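Local coordinates for protein alginate lyase A1-II' (Sphingomonas sp., PDB 2Z42) that probably acts as a lyase that cleaves the polysaccharide alginate by beta-elimination, this chain being the alginate lyase domain of a longer protein, at residues A[136-141]-A[171-176]; A[94-99]-A[219-224]; A[109-114]-A[166-171]; A[202-207]-A[214-219]; A[88-93]-A[224-229]. All blocks are in the same frame, centred on the assembly; numbering follows the deposited sequence. Where two conformers were deposited one is given.

Contact 1: A[136-141]-A[171-176]; sequences MQVKQN and GVAYVT
Met-136 and Val-138 pack against Ala-173 and Val-175 in a buried, wholly apolar contact between two stacked beta-sheets, a worked example of how sheets join without sharing a backbone bond. Strand 136-139 belongs to one sheet and strand 172-176 to the other; their axes come within 8.7 Å and run nearly antiparallel, at 169°. That spacing is bridged by side chains alone. Val-138 straddles two residues: its CG1 reaches Ala-173 CB at 4.4 Å, while CG2 approaches Val-175 CG1 at the same 4.4 Å. With CG1 of Val-138 turned opposite the backbone N (chi1 -176°), the fork of the valine opens over both partners. Met-136 lies alongside Val-175, the two side chains sliding past each other in opposite directions, with Met-136 CB 3.9 Å from Val-175 CB. The methionine has two conformers, and the reach of its far end toward Thr-176 is therefore doubtful. The hydroxyl of Thr-176 is hydrogen-bonded to Thr-181 OG1, within its own sheet. Val-184 of strand 180-185 also touches Val-138, and Phe-153 touches Met-136, extending the apolar layer. Alternate residues interleaving in this way form the interior of a beta sandwich, here the jelly roll of the alginate lyase family.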
# COMPACT_ATOMS: atom_id res chain seq x y z
N MET A 136 7.29 9.12 -3.07
CA MET A 136 6.03 8.58 -3.59
C MET A 136 6.15 8.43 -5.11
O MET A 136 5.80 9.35 -5.86
CB MET A 136 4.80 9.42 -3.17
CG MET A 136 4.66 9.61 -1.66
SD MET A 136 3.01 10.03 -1.03
CE MET A 136 3.40 11.34 0.06
N GLN A 137 6.66 7.26 -5.53
CA GLN A 137 7.03 6.96 -6.90
C GLN A 137 5.80 6.69 -7.75
O GLN A 137 4.98 5.85 -7.39
CB GLN A 137 7.99 5.78 -6.94
CG GLN A 137 9.21 6.05 -6.06
CD GLN A 137 10.14 4.86 -5.93
OE1 GLN A 137 11.28 5.00 -5.47
NE2 GLN A 137 9.66 3.67 -6.30
N VAL A 138 5.67 7.43 -8.85
CA VAL A 138 4.56 7.22 -9.78
C VAL A 138 5.11 6.69 -11.10
O VAL A 138 5.86 7.38 -11.77
CB VAL A 138 3.73 8.51 -10.00
CG1 VAL A 138 2.52 8.23 -10.90
CG2 VAL A 138 3.29 9.12 -8.66
N LYS A 139 4.74 5.48 -11.48
CA LYS A 139 5.26 4.85 -12.71
C LYS A 139 4.90 5.64 -13.97
O LYS A 139 3.81 6.18 -14.07
CB LYS A 139 4.75 3.41 -12.83
CG LYS A 139 5.45 2.59 -13.93
CD LYS A 139 5.60 1.13 -13.59
CE LYS A 139 6.72 0.93 -12.53
NZ LYS A 139 7.16 -0.50 -12.34
N GLN A 140 5.83 5.73 -14.91
CA GLN A 140 5.56 6.49 -16.15
C GLN A 140 4.78 5.71 -17.22
O GLN A 140 3.76 6.18 -17.74
CB GLN A 140 6.87 7.03 -16.72
CG GLN A 140 7.66 7.88 -15.77
CD GLN A 140 8.18 9.15 -16.41
OE1 GLN A 140 7.41 10.02 -16.82
NE2 GLN A 140 9.50 9.28 -16.49
N ASN A 141 5.26 4.52 -17.54
CA ASN A 141 4.70 3.68 -18.60
C ASN A 141 3.72 2.67 -18.05
O ASN A 141 4.03 1.94 -17.09
CB ASN A 141 5.81 2.90 -19.30
CG ASN A 141 6.79 3.79 -20.03
OD1 ASN A 141 7.96 3.83 -19.68
ND2 ASN A 141 6.32 4.51 -21.04
N GLY A 171 -7.28 10.17 -13.74
CA GLY A 171 -5.98 9.88 -14.32
C GLY A 171 -4.85 10.75 -13.85
O GLY A 171 -3.73 10.67 -14.38
N VAL A 172 -5.13 11.56 -12.84
CA VAL A 172 -4.09 12.35 -12.19
C VAL A 172 -3.87 11.79 -10.79
O VAL A 172 -4.82 11.64 -10.04
CB VAL A 172 -4.47 13.86 -12.10
CG1 VAL A 172 -3.32 14.63 -11.49
CG2 VAL A 172 -4.80 14.40 -13.48
N ALA A 173 -2.61 11.48 -10.47
CA ALA A 173 -2.24 11.03 -9.13
C ALA A 173 -1.84 12.24 -8.28
O ALA A 173 -0.99 13.02 -8.69
CB ALA A 173 -1.09 10.03 -9.21
N TYR A 174 -2.49 12.41 -7.14
CA TYR A 174 -2.10 13.41 -6.14
C TYR A 174 -1.52 12.66 -4.96
O TYR A 174 -2.19 11.81 -4.37
CB TYR A 174 -3.28 14.25 -5.69
CG TYR A 174 -3.86 15.11 -6.79
CD1 TYR A 174 -4.96 14.67 -7.52
CD2 TYR A 174 -3.30 16.34 -7.11
CE1 TYR A 174 -5.50 15.43 -8.55
CE2 TYR A 174 -3.83 17.12 -8.14
CZ TYR A 174 -4.93 16.66 -8.85
OH TYR A 174 -5.47 17.41 -9.88
N VAL A 175 -0.26 12.95 -4.66
CA VAL A 175 0.42 12.25 -3.60
C VAL A 175 0.76 13.24 -2.49
O VAL A 175 1.39 14.26 -2.75
CB VAL A 175 1.63 11.42 -4.12
CG1 VAL A 175 1.13 10.31 -5.04
CG2 VAL A 175 2.67 12.29 -4.86
N THR A 176 0.33 12.95 -1.27
CA THR A 176 0.45 13.94 -0.19
C THR A 176 1.08 13.33 1.04
O THR A 176 0.64 12.28 1.50
CB THR A 176 -0.91 14.56 0.21
OG1 THR A 176 -1.53 15.21 -0.91
CG2 THR A 176 -0.75 15.57 1.34

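Contact 2: A[94-99]-A[219-224]; sequences SGKTVQ and KLYSLS
The carbonyl oxygen of Ser-94 takes one hydrogen bond from the opposite strand, Tyr-221 N donating to it at 2.7 Å along a nearly straight N-H (169°), and this is supplemented by a weaker C-H contact from Leu-220 CA at 3.3 Å. A classic beta bulge shifts the register here, Tyr-221 and Ser-222 both facing Ser-94 in an otherwise regular antiparallel pairing of sheet neighbours 88-99 and 215-228. Past the bulge, Lys-96 and Lys-219 form a regular hydrogen-bonded pair. The Ser-94 and Ser-222 side chains emerge on the same face and join hydroxyl to hydroxyl, OG to OG at 2.6 Å; each OG sits between its own backbone N and carbonyl carbon (chi1 61° and 62°), which brings both over the strand boundary.

Tyr-221 is swung out at the corner of its chain, and its ring reaches back past Gly-95 to meet Lys-96. The lysine arrives at the ring's edge, with CE 3.4 Å from Tyr-221 OH. That hydroxyl is hydrogen-bonded to Asp-46, which together with Asp-44 also pairs with Lys-219 NZ, whereas Lys-96 NZ goes to Gly-159 O. The two ammonium nitrogens, Lys-96 NZ and Lys-219 NZ, remain 6.9 Å apart, and the acidic pair probably offsets their like charges. Further along, Val-98 lies across the Lys-219 shaft, its CG1 3.9 Å from Lys-219 CD.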
# COMPACT_ATOMS: atom_id res chain seq x y z
N SER A 94 -2.75 7.41 8.54
CA SER A 94 -1.72 7.95 9.40
C SER A 94 -0.95 6.78 9.98
O SER A 94 -1.50 5.70 10.22
CB SER A 94 -2.31 8.81 10.52
OG SER A 94 -3.18 8.05 11.35
N GLY A 95 0.34 6.98 10.20
CA GLY A 95 1.15 5.86 10.64
C GLY A 95 2.57 6.25 10.94
O GLY A 95 2.90 7.44 11.01
N LYS A 96 3.41 5.25 11.12
CA LYS A 96 4.85 5.44 11.31
C LYS A 96 5.57 4.14 11.00
O LYS A 96 4.98 3.06 11.04
CB LYS A 96 5.18 5.88 12.74
CG LYS A 96 4.86 4.86 13.80
CD LYS A 96 5.37 5.27 15.18
CE LYS A 96 4.77 6.58 15.60
NZ LYS A 96 5.63 7.25 16.64
N THR A 97 6.84 4.25 10.65
CA THR A 97 7.67 3.08 10.42
C THR A 97 8.57 2.99 11.63
O THR A 97 9.25 3.96 11.96
CB THR A 97 8.47 3.22 9.12
OG1 THR A 97 7.57 3.09 8.01
CG2 THR A 97 9.56 2.16 9.02
N VAL A 98 8.56 1.83 12.29
CA VAL A 98 9.30 1.67 13.54
C VAL A 98 10.64 0.92 13.40
O VAL A 98 11.60 1.19 14.14
CB VAL A 98 8.41 1.18 14.77
CG1 VAL A 98 6.89 1.11 14.46
CG2 VAL A 98 8.98 -0.05 15.49
N GLN A 99 10.71 0.00 12.44
CA GLN A 99 11.91 -0.78 12.22
C GLN A 99 12.11 -1.06 10.73
O GLN A 99 11.16 -1.37 10.01
CB GLN A 99 11.85 -2.08 13.02
CG GLN A 99 13.05 -3.00 12.86
CD GLN A 99 12.95 -4.22 13.73
OE1 GLN A 99 12.92 -4.13 14.96
NE2 GLN A 99 12.88 -5.38 13.10
N LYS A 219 3.38 0.67 11.18
CA LYS A 219 2.13 0.85 11.94
C LYS A 219 1.21 1.83 11.23
O LYS A 219 1.68 2.82 10.62
CB LYS A 219 2.45 1.42 13.32
CG LYS A 219 3.06 0.45 14.30
CD LYS A 219 3.20 1.12 15.65
CE LYS A 219 3.53 0.14 16.73
NZ LYS A 219 3.55 0.85 18.05
N LEU A 220 -0.10 1.57 11.37
CA LEU A 220 -1.16 2.49 10.98
C LEU A 220 -2.08 2.83 12.15
O LEU A 220 -2.50 1.93 12.91
CB LEU A 220 -2.00 1.91 9.84
CG LEU A 220 -1.22 1.69 8.54
CD1 LEU A 220 -2.12 0.95 7.55
CD2 LEU A 220 -0.76 3.01 7.96
N TYR A 221 -2.41 4.11 12.27
CA TYR A 221 -3.31 4.62 13.32
C TYR A 221 -4.70 4.92 12.77
O TYR A 221 -5.66 5.04 13.53
CB TYR A 221 -2.70 5.88 13.96
CG TYR A 221 -1.44 5.59 14.69
CD1 TYR A 221 -1.45 4.86 15.89
CD2 TYR A 221 -0.20 5.99 14.18
CE1 TYR A 221 -0.25 4.57 16.57
CE2 TYR A 221 0.99 5.69 14.84
CZ TYR A 221 0.96 4.99 16.03
OH TYR A 221 2.13 4.69 16.69
N SER A 222 -4.78 5.05 11.44
CA SER A 222 -6.01 5.28 10.71
C SER A 222 -5.81 4.83 9.27
O SER A 222 -4.69 4.82 8.76
CB SER A 222 -6.45 6.76 10.75
OG SER A 222 -5.47 7.61 10.15
N LEU A 223 -6.92 4.48 8.62
CA LEU A 223 -6.89 3.99 7.24
C LEU A 223 -8.30 4.02 6.65
O LEU A 223 -9.20 3.33 7.14
CB LEU A 223 -6.37 2.55 7.18
CG LEU A 223 -6.33 1.91 5.77
CD1 LEU A 223 -5.35 2.65 4.83
CD2 LEU A 223 -5.95 0.45 5.86
N SER A 224 -8.49 4.82 5.60
CA SER A 224 -9.81 4.93 4.97
C SER A 224 -9.70 5.06 3.47
O SER A 224 -8.72 5.60 2.96
CB SER A 224 -10.60 6.11 5.56
OG SER A 224 -10.02 7.34 5.18

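Contact 3: A[109-114]-A[166-171]; sequences AQIHGI and IRVTDG
Ile-111 and Ile-166 share one shape: each sends CG1 opposite its carbonyl carbon and then runs on extended to CD1, with chi1 -66° and chi2 171° in Ile-111. The consequence is that the end of Ile-111 is delivered to the branch methyl of Ile-166, while the end of Ile-166 goes the other way, toward Ala-109. The two isoleucines thus slide past each other. Ile-111 CD1 lies only 3.2 Å from Ile-166 CG2, closer than ordinary van der Waals contact, and the same methyl meets Val-168 CG2 at 3.6 Å. Behind this pair Ile-166 CD1 rests on Ala-109 CB at 3.9 Å, where the small side chain accepts the longer one.

The strands carrying them, 109-114 and 166-169, belong to the two facing sheets of a jelly-roll beta sandwich; their axes approach to 8.6 Å and run in the same general direction, 33° apart. Alternation sorts the chemistry: Ala-109 and Ile-111 face the interior, and Gln-110 between them points away, where its amide donates to Glu-69; the nearest atoms of its side chain and a bound sulfate are about 5 Å apart. Met-91 touches both Ala-109 and Ile-166, and Trp-83 and Phe-200 add aromatic surface against Ile-111.

The contact between the segments consists of methyl and methylene groups, so it owes its fit to shape and to the burial of hydrocarbon, while the backbone polar groups of Ile-111 and Ile-166 are paired within their own sheets, with Leu-124 and Val-125 and with Met-91.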
# COMPACT_ATOMS: atom_id res chain seq x y z
N ALA A 109 2.64 2.13 1.36
CA ALA A 109 1.35 2.25 0.67
C ALA A 109 1.55 2.14 -0.83
O ALA A 109 2.62 2.44 -1.35
CB ALA A 109 0.68 3.56 1.00
N GLN A 110 0.50 1.73 -1.54
CA GLN A 110 0.58 1.66 -3.00
C GLN A 110 -0.76 1.96 -3.65
O GLN A 110 -1.81 1.86 -3.03
CB GLN A 110 0.98 0.25 -3.48
CG GLN A 110 2.27 -0.26 -2.90
CD GLN A 110 2.73 -1.55 -3.54
OE1 GLN A 110 2.96 -1.60 -4.75
NE2 GLN A 110 2.84 -2.60 -2.74
N ILE A 111 -0.70 2.32 -4.94
CA ILE A 111 -1.82 2.03 -5.84
C ILE A 111 -1.22 1.05 -6.84
O ILE A 111 -0.17 1.31 -7.43
CB ILE A 111 -2.31 3.26 -6.62
CG1 ILE A 111 -2.92 4.27 -5.66
CG2 ILE A 111 -3.30 2.84 -7.71
CD1 ILE A 111 -3.24 5.61 -6.32
N HIS A 112 -1.86 -0.10 -7.01
CA HIS A 112 -1.32 -1.10 -7.93
C HIS A 112 -2.28 -1.29 -9.11
O HIS A 112 -3.50 -1.29 -8.93
CB HIS A 112 -1.08 -2.43 -7.19
CG HIS A 112 -0.10 -3.32 -7.88
ND1 HIS A 112 1.14 -3.62 -7.34
CD2 HIS A 112 -0.17 -3.97 -9.06
CE1 HIS A 112 1.78 -4.43 -8.16
NE2 HIS A 112 1.02 -4.65 -9.22
N GLY A 113 -1.72 -1.39 -10.32
CA GLY A 113 -2.49 -1.70 -11.52
C GLY A 113 -2.86 -3.16 -11.55
O GLY A 113 -2.18 -4.01 -10.98
N ILE A 114 -3.94 -3.46 -12.27
CA ILE A 114 -4.38 -4.83 -12.44
C ILE A 114 -5.20 -4.88 -13.73
O ILE A 114 -5.80 -3.88 -14.13
CB ILE A 114 -5.18 -5.33 -11.20
CG1 ILE A 114 -5.42 -6.84 -11.28
CG2 ILE A 114 -6.50 -4.56 -11.02
CD1 ILE A 114 -6.06 -7.41 -9.99
N ILE A 166 -3.22 9.39 -0.83
CA ILE A 166 -2.94 9.05 -2.22
C ILE A 166 -4.28 9.08 -2.93
O ILE A 166 -5.21 8.38 -2.54
CB ILE A 166 -2.32 7.64 -2.39
CG1 ILE A 166 -1.04 7.48 -1.55
CG2 ILE A 166 -2.05 7.38 -3.89
CD1 ILE A 166 -0.41 6.08 -1.72
N ARG A 167 -4.37 9.91 -3.97
CA ARG A 167 -5.62 10.18 -4.66
C ARG A 167 -5.43 10.06 -6.16
O ARG A 167 -4.44 10.56 -6.70
CB ARG A 167 -6.12 11.59 -4.33
CG ARG A 167 -7.40 12.00 -5.06
CD ARG A 167 -7.82 13.40 -4.72
NE ARG A 167 -8.26 13.46 -3.34
CZ ARG A 167 -9.00 14.42 -2.80
NH1 ARG A 167 -9.39 15.46 -3.52
NH2 ARG A 167 -9.34 14.33 -1.52
N VAL A 168 -6.38 9.42 -6.82
CA VAL A 168 -6.45 9.45 -8.28
C VAL A 168 -7.72 10.20 -8.63
O VAL A 168 -8.79 9.86 -8.13
CB VAL A 168 -6.45 8.05 -8.93
CG1 VAL A 168 -6.92 8.11 -10.40
CG2 VAL A 168 -5.05 7.41 -8.82
N THR A 169 -7.59 11.24 -9.45
CA THR A 169 -8.75 11.96 -9.97
C THR A 169 -8.60 12.03 -11.47
O THR A 169 -7.68 12.68 -11.96
CB THR A 169 -8.89 13.40 -9.42
OG1 THR A 169 -8.81 13.39 -7.98
CG2 THR A 169 -10.24 13.98 -9.84
N ASP A 170 -9.49 11.34 -12.19
CA ASP A 170 -9.44 11.28 -13.66
C ASP A 170 -8.01 11.17 -14.21
O ASP A 170 -7.57 11.99 -15.02
CB ASP A 170 -10.15 12.50 -14.28
CG ASP A 170 -11.63 12.54 -13.94
OD1 ASP A 170 -12.30 11.49 -13.99
OD2 ASP A 170 -12.13 13.65 -13.64
N GLY A 171 -7.28 10.17 -13.74
CA GLY A 171 -5.98 9.88 -14.32
C GLY A 171 -4.85 10.75 -13.85
O GLY A 171 -3.73 10.67 -14.38

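Contact 4: A[202-207]-A[214-219]; sequences AGNYVQ and GSAIAK. With SO4 (sulfate ion), chain C.
Strands 204-206 and 215-219 pass each other at 7.5 Å between axes, roughly antiparallel at 157°, too far apart for backbone pairing yet close for opposed layers. They face each other across the interior of the jelly-roll sandwich, joined by a short loop. Asn-204 spans the distance. Its CG stands opposite the backbone N (chi1 -179°), which carries the amide across to strand 215-219, where ND2 donates a weak, bent bond to Ala-216 O at 2.9 Å (125°). Its stronger partner is Phe-51 O, so two carbonyls of the far sheet take up the amide nitrogen. Gly-203 and two alanines permit the close approach: Ala-216 CB packs 3.8 Å from Asn-204 OD1, and Ala-218 CB comes to the same 3.8 Å from Gly-203 O. Next along the strand, Val-206 CG2 touches Ala-216 CB at 4.0 Å.

Gly-203 makes a corner just before Asn-204, and beyond it the side chains alternate, so Tyr-205 points away from the interior. Gln-207 folds back beneath it, NE2 3.2 Å from the ring plane and over its centre, while the same nitrogen donates to Tyr-205 O at 3.0 Å. The amide therefore backs one face of the ring. Sulfate O1 lies at the ring's edge, in its plane; the ion, probably from crystallisation, is also bonded to Ser-64 OG, and Tyr-205 OH donates to sulfate O1 at 2.9 Å.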
# COMPACT_ATOMS: atom_id res chain seq x y z
N ALA A 202 -1.85 -0.96 1.63
CA ALA A 202 -1.19 -0.28 2.75
C ALA A 202 -0.70 -1.32 3.72
O ALA A 202 -1.41 -2.27 4.02
CB ALA A 202 -2.12 0.68 3.45
N GLY A 203 0.52 -1.13 4.22
CA GLY A 203 1.09 -2.06 5.19
C GLY A 203 2.60 -2.01 5.16
O GLY A 203 3.19 -0.94 5.33
N ASN A 204 3.23 -3.16 4.92
CA ASN A 204 4.67 -3.28 5.08
C ASN A 204 5.18 -4.21 3.99
O ASN A 204 5.13 -5.44 4.13
CB ASN A 204 4.97 -3.87 6.47
CG ASN A 204 6.45 -4.00 6.74
OD1 ASN A 204 7.28 -3.72 5.86
ND2 ASN A 204 6.80 -4.43 7.96
N TYR A 205 5.64 -3.60 2.90
CA TYR A 205 6.18 -4.37 1.79
C TYR A 205 7.70 -4.14 1.85
O TYR A 205 8.22 -3.07 1.50
CB TYR A 205 5.54 -3.86 0.50
CG TYR A 205 6.03 -4.44 -0.80
CD1 TYR A 205 6.46 -5.76 -0.91
CD2 TYR A 205 6.02 -3.65 -1.96
CE1 TYR A 205 6.90 -6.28 -2.13
CE2 TYR A 205 6.43 -4.15 -3.17
CZ TYR A 205 6.88 -5.46 -3.25
OH TYR A 205 7.29 -5.95 -4.47
N VAL A 206 8.39 -5.14 2.39
CA VAL A 206 9.76 -4.95 2.85
C VAL A 206 10.76 -5.04 1.68
O VAL A 206 10.87 -6.09 1.06
CB VAL A 206 10.12 -5.89 4.04
CG1 VAL A 206 10.00 -7.36 3.67
CG2 VAL A 206 11.50 -5.61 4.53
N GLN A 207 11.47 -3.94 1.37
CA GLN A 207 12.33 -3.92 0.17
C GLN A 207 13.71 -4.51 0.45
O GLN A 207 14.74 -3.83 0.25
CB GLN A 207 12.45 -2.51 -0.40
CG GLN A 207 11.11 -1.85 -0.65
CD GLN A 207 10.28 -2.57 -1.71
OE1 GLN A 207 10.58 -2.50 -2.91
NE2 GLN A 207 9.23 -3.27 -1.27
N GLY A 214 17.07 -9.15 8.21
CA GLY A 214 16.28 -8.91 9.40
C GLY A 214 14.80 -8.82 9.08
O GLY A 214 14.23 -9.73 8.47
N SER A 215 14.18 -7.72 9.49
CA SER A 215 12.74 -7.57 9.38
C SER A 215 12.35 -6.12 9.56
O SER A 215 13.15 -5.31 10.04
CB SER A 215 12.04 -8.42 10.44
OG SER A 215 12.32 -7.95 11.76
N ALA A 216 11.12 -5.80 9.17
CA ALA A 216 10.60 -4.44 9.31
C ALA A 216 9.28 -4.40 10.06
O ALA A 216 8.54 -5.39 10.08
CB ALA A 216 10.42 -3.81 7.93
N ILE A 217 9.00 -3.25 10.66
CA ILE A 217 7.72 -3.02 11.35
C ILE A 217 7.17 -1.68 10.88
O ILE A 217 7.87 -0.67 10.95
CB ILE A 217 7.89 -2.99 12.89
CG1 ILE A 217 8.41 -4.34 13.40
CG2 ILE A 217 6.57 -2.57 13.58
CD1 ILE A 217 8.79 -4.33 14.90
N ALA A 218 5.94 -1.69 10.39
CA ALA A 218 5.20 -0.47 10.10
C ALA A 218 3.87 -0.51 10.84
O ALA A 218 3.32 -1.58 11.10
CB ALA A 218 4.99 -0.31 8.59
N LYS A 219 3.38 0.67 11.18
CA LYS A 219 2.13 0.85 11.94
C LYS A 219 1.21 1.83 11.23
O LYS A 219 1.68 2.82 10.62
CB LYS A 219 2.45 1.42 13.32
CG LYS A 219 3.06 0.45 14.30
CD LYS A 219 3.20 1.12 15.65
CE LYS A 219 3.53 0.14 16.73
NZ LYS A 219 3.55 0.85 18.05
S SO4 C . 7.27 -4.70 -7.72
O1 SO4 C . 7.06 -3.91 -6.51
O2 SO4 C . 7.38 -6.12 -7.39
O3 SO4 C . 6.15 -4.52 -8.64
O4 SO4 C . 8.49 -4.26 -8.38

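Contact 5: A[88-93]-A[224-229]; sequences THTMKL and SVSHSN
The imidazoles of His-89 and His-227 meet rim to rim, neither lying over the face of the other, with ring centroids 5.0 Å apart and planes inclined at 52°. Trp-83 stacks on the His-89 ring and also meets His-227, at a steeper tilt. At the edge of His-89, in its plane, a water sits 3.0 Å from NE2 and passes on to Asn-229 OD1, a side-chain oxygen just past the end of the other strand. His-227 NE2 is held by Glu-72. Where the two rings adjoin, the modelled atoms are too close, and the precise fit there is doubtful.

Beneath the rings runs a regular antiparallel ladder joining strands 88-93 and 224-228, neighbours in the sheet of the jelly-roll sandwich that also contains strand 162-169. Hydrogen-bonded pairs alternate with non-hydrogen-bonded ones: Thr-90 and Ser-226 exchange two backbone bonds, with Ser-226 N to Thr-90 O at 2.9 Å, and the Thr-88/Ser-228 and Lys-92/Ser-224 pairs do likewise. On the face of the histidines, Met-91 and Val-225 meet at 4.1 Å between Met-91 CB and Val-225 CG2, and Phe-200 and Trp-15 of the opposite layer touch both.

The other face is polar and hydrated. One water joins Thr-90 OG1, at 2.9 Å, to Ser-226 OG, at 2.8 Å; both hydroxyls stand on this side. Another water on this face donates to Thr-90 O at 3.0 Å and meets Ser-224 OG. Thr-88 OG1 turns instead to Leu-230 O and His-232 N of the C-terminal tag.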
# COMPACT_ATOMS: atom_id res chain seq x y z
N THR A 88 -12.94 9.88 -8.70
CA THR A 88 -12.07 10.27 -7.59
C THR A 88 -11.94 9.11 -6.61
O THR A 88 -12.94 8.59 -6.14
CB THR A 88 -12.62 11.48 -6.83
OG1 THR A 88 -12.84 12.55 -7.76
CG2 THR A 88 -11.63 11.96 -5.78
N HIS A 89 -10.70 8.75 -6.32
CA HIS A 89 -10.38 7.53 -5.58
C HIS A 89 -9.31 7.93 -4.59
O HIS A 89 -8.22 8.34 -4.98
CB HIS A 89 -9.90 6.46 -6.57
CG HIS A 89 -10.90 6.18 -7.64
ND1 HIS A 89 -10.80 6.71 -8.91
CD2 HIS A 89 -12.06 5.49 -7.62
CE1 HIS A 89 -11.86 6.34 -9.62
NE2 HIS A 89 -12.63 5.59 -8.86
N THR A 90 -9.64 7.84 -3.30
CA THR A 90 -8.81 8.43 -2.27
C THR A 90 -8.54 7.51 -1.09
O THR A 90 -9.47 7.01 -0.47
CB THR A 90 -9.42 9.76 -1.72
OG1 THR A 90 -9.76 10.62 -2.82
CG2 THR A 90 -8.45 10.47 -0.80
N MET A 91 -7.26 7.37 -0.75
CA MET A 91 -6.85 6.66 0.45
C MET A 91 -6.17 7.62 1.39
O MET A 91 -5.27 8.35 0.99
CB MET A 91 -5.91 5.51 0.12
CG MET A 91 -5.34 4.84 1.38
SD MET A 91 -4.46 3.29 1.04
CE MET A 91 -3.03 3.91 0.13
N LYS A 92 -6.62 7.63 2.64
CA LYS A 92 -6.02 8.44 3.67
C LYS A 92 -5.55 7.53 4.78
O LYS A 92 -6.27 6.59 5.17
CB LYS A 92 -7.03 9.43 4.21
CG LYS A 92 -7.65 10.33 3.16
CD LYS A 92 -8.67 11.23 3.83
CE LYS A 92 -9.31 12.13 2.82
NZ LYS A 92 -10.10 13.17 3.51
N LEU A 93 -4.35 7.79 5.28
CA LEU A 93 -3.84 7.04 6.42
C LEU A 93 -2.94 7.89 7.31
O LEU A 93 -2.42 8.93 6.90
CB LEU A 93 -3.13 5.75 5.96
CG LEU A 93 -1.91 5.89 5.05
CD1 LEU A 93 -0.64 6.10 5.84
CD2 LEU A 93 -1.79 4.62 4.20
N SER A 224 -8.49 4.82 5.60
CA SER A 224 -9.81 4.93 4.97
C SER A 224 -9.70 5.06 3.47
O SER A 224 -8.72 5.60 2.96
CB SER A 224 -10.60 6.11 5.56
OG SER A 224 -10.02 7.34 5.18
N VAL A 225 -10.70 4.55 2.77
CA VAL A 225 -10.76 4.64 1.32
C VAL A 225 -12.13 5.13 0.90
O VAL A 225 -13.14 4.72 1.45
CB VAL A 225 -10.46 3.28 0.65
CG1 VAL A 225 -10.76 3.34 -0.81
CG2 VAL A 225 -9.02 2.89 0.88
N SER A 226 -12.14 6.03 -0.08
CA SER A 226 -13.40 6.51 -0.62
C SER A 226 -13.35 6.55 -2.14
O SER A 226 -12.32 6.87 -2.73
CB SER A 226 -13.77 7.87 -0.03
OG SER A 226 -12.91 8.87 -0.52
N HIS A 227 -14.48 6.23 -2.76
CA HIS A 227 -14.56 6.16 -4.20
C HIS A 227 -15.82 6.87 -4.67
O HIS A 227 -16.88 6.71 -4.07
CB HIS A 227 -14.61 4.71 -4.65
CG HIS A 227 -13.32 3.97 -4.44
ND1 HIS A 227 -12.20 4.21 -5.21
CD2 HIS A 227 -12.98 3.00 -3.56
CE1 HIS A 227 -11.22 3.42 -4.81
NE2 HIS A 227 -11.67 2.67 -3.81
N SER A 228 -15.68 7.65 -5.74
CA SER A 228 -16.83 8.23 -6.42
C SER A 228 -16.47 8.62 -7.84
O SER A 228 -15.41 9.19 -8.09
CB SER A 228 -17.33 9.45 -5.66
OG SER A 228 -18.45 10.01 -6.32
N ASN A 229 -17.37 8.35 -8.77
CA ASN A 229 -17.15 8.77 -10.15
C ASN A 229 -17.48 10.25 -10.43
O ASN A 229 -17.90 10.61 -11.53
CB ASN A 229 -17.80 7.81 -11.14
CG ASN A 229 -17.12 6.46 -11.16
OD1 ASN A 229 -17.36 5.62 -10.30
ND2 ASN A 229 -16.27 6.25 -12.16
O HOH W 1 -12.56 10.09 -3.05
O HOH W 2 -15.45 4.46 -8.76
O HOH W 3 -10.25 8.34 2.10
O HOH W 4 -8.39 7.83 7.59

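How the contacts relate
Contacts 5 and 2 are consecutive lengths of one strand pair, 88-99 with 215-228, their centres about 17 Å apart and Ser-224 common to both. Contact 4 continues along 215-228, sharing Lys-219 with contact 2, but crosses to the facing sheet. Contacts 1 and 3 make the same crossing nearer the other end; their centres lie about 7 Å apart, and both use the hairpin that turns at Gly-171. Contact 3 joins contact 5 edgewise, Val-168 and Ile-166 pairing with His-89 and Met-91. Gln-110 of contact 3 touches Tyr-205 of contact 4 beside the sulfate, on the outer surface of the facing sheet, consistent with a substrate cleft there.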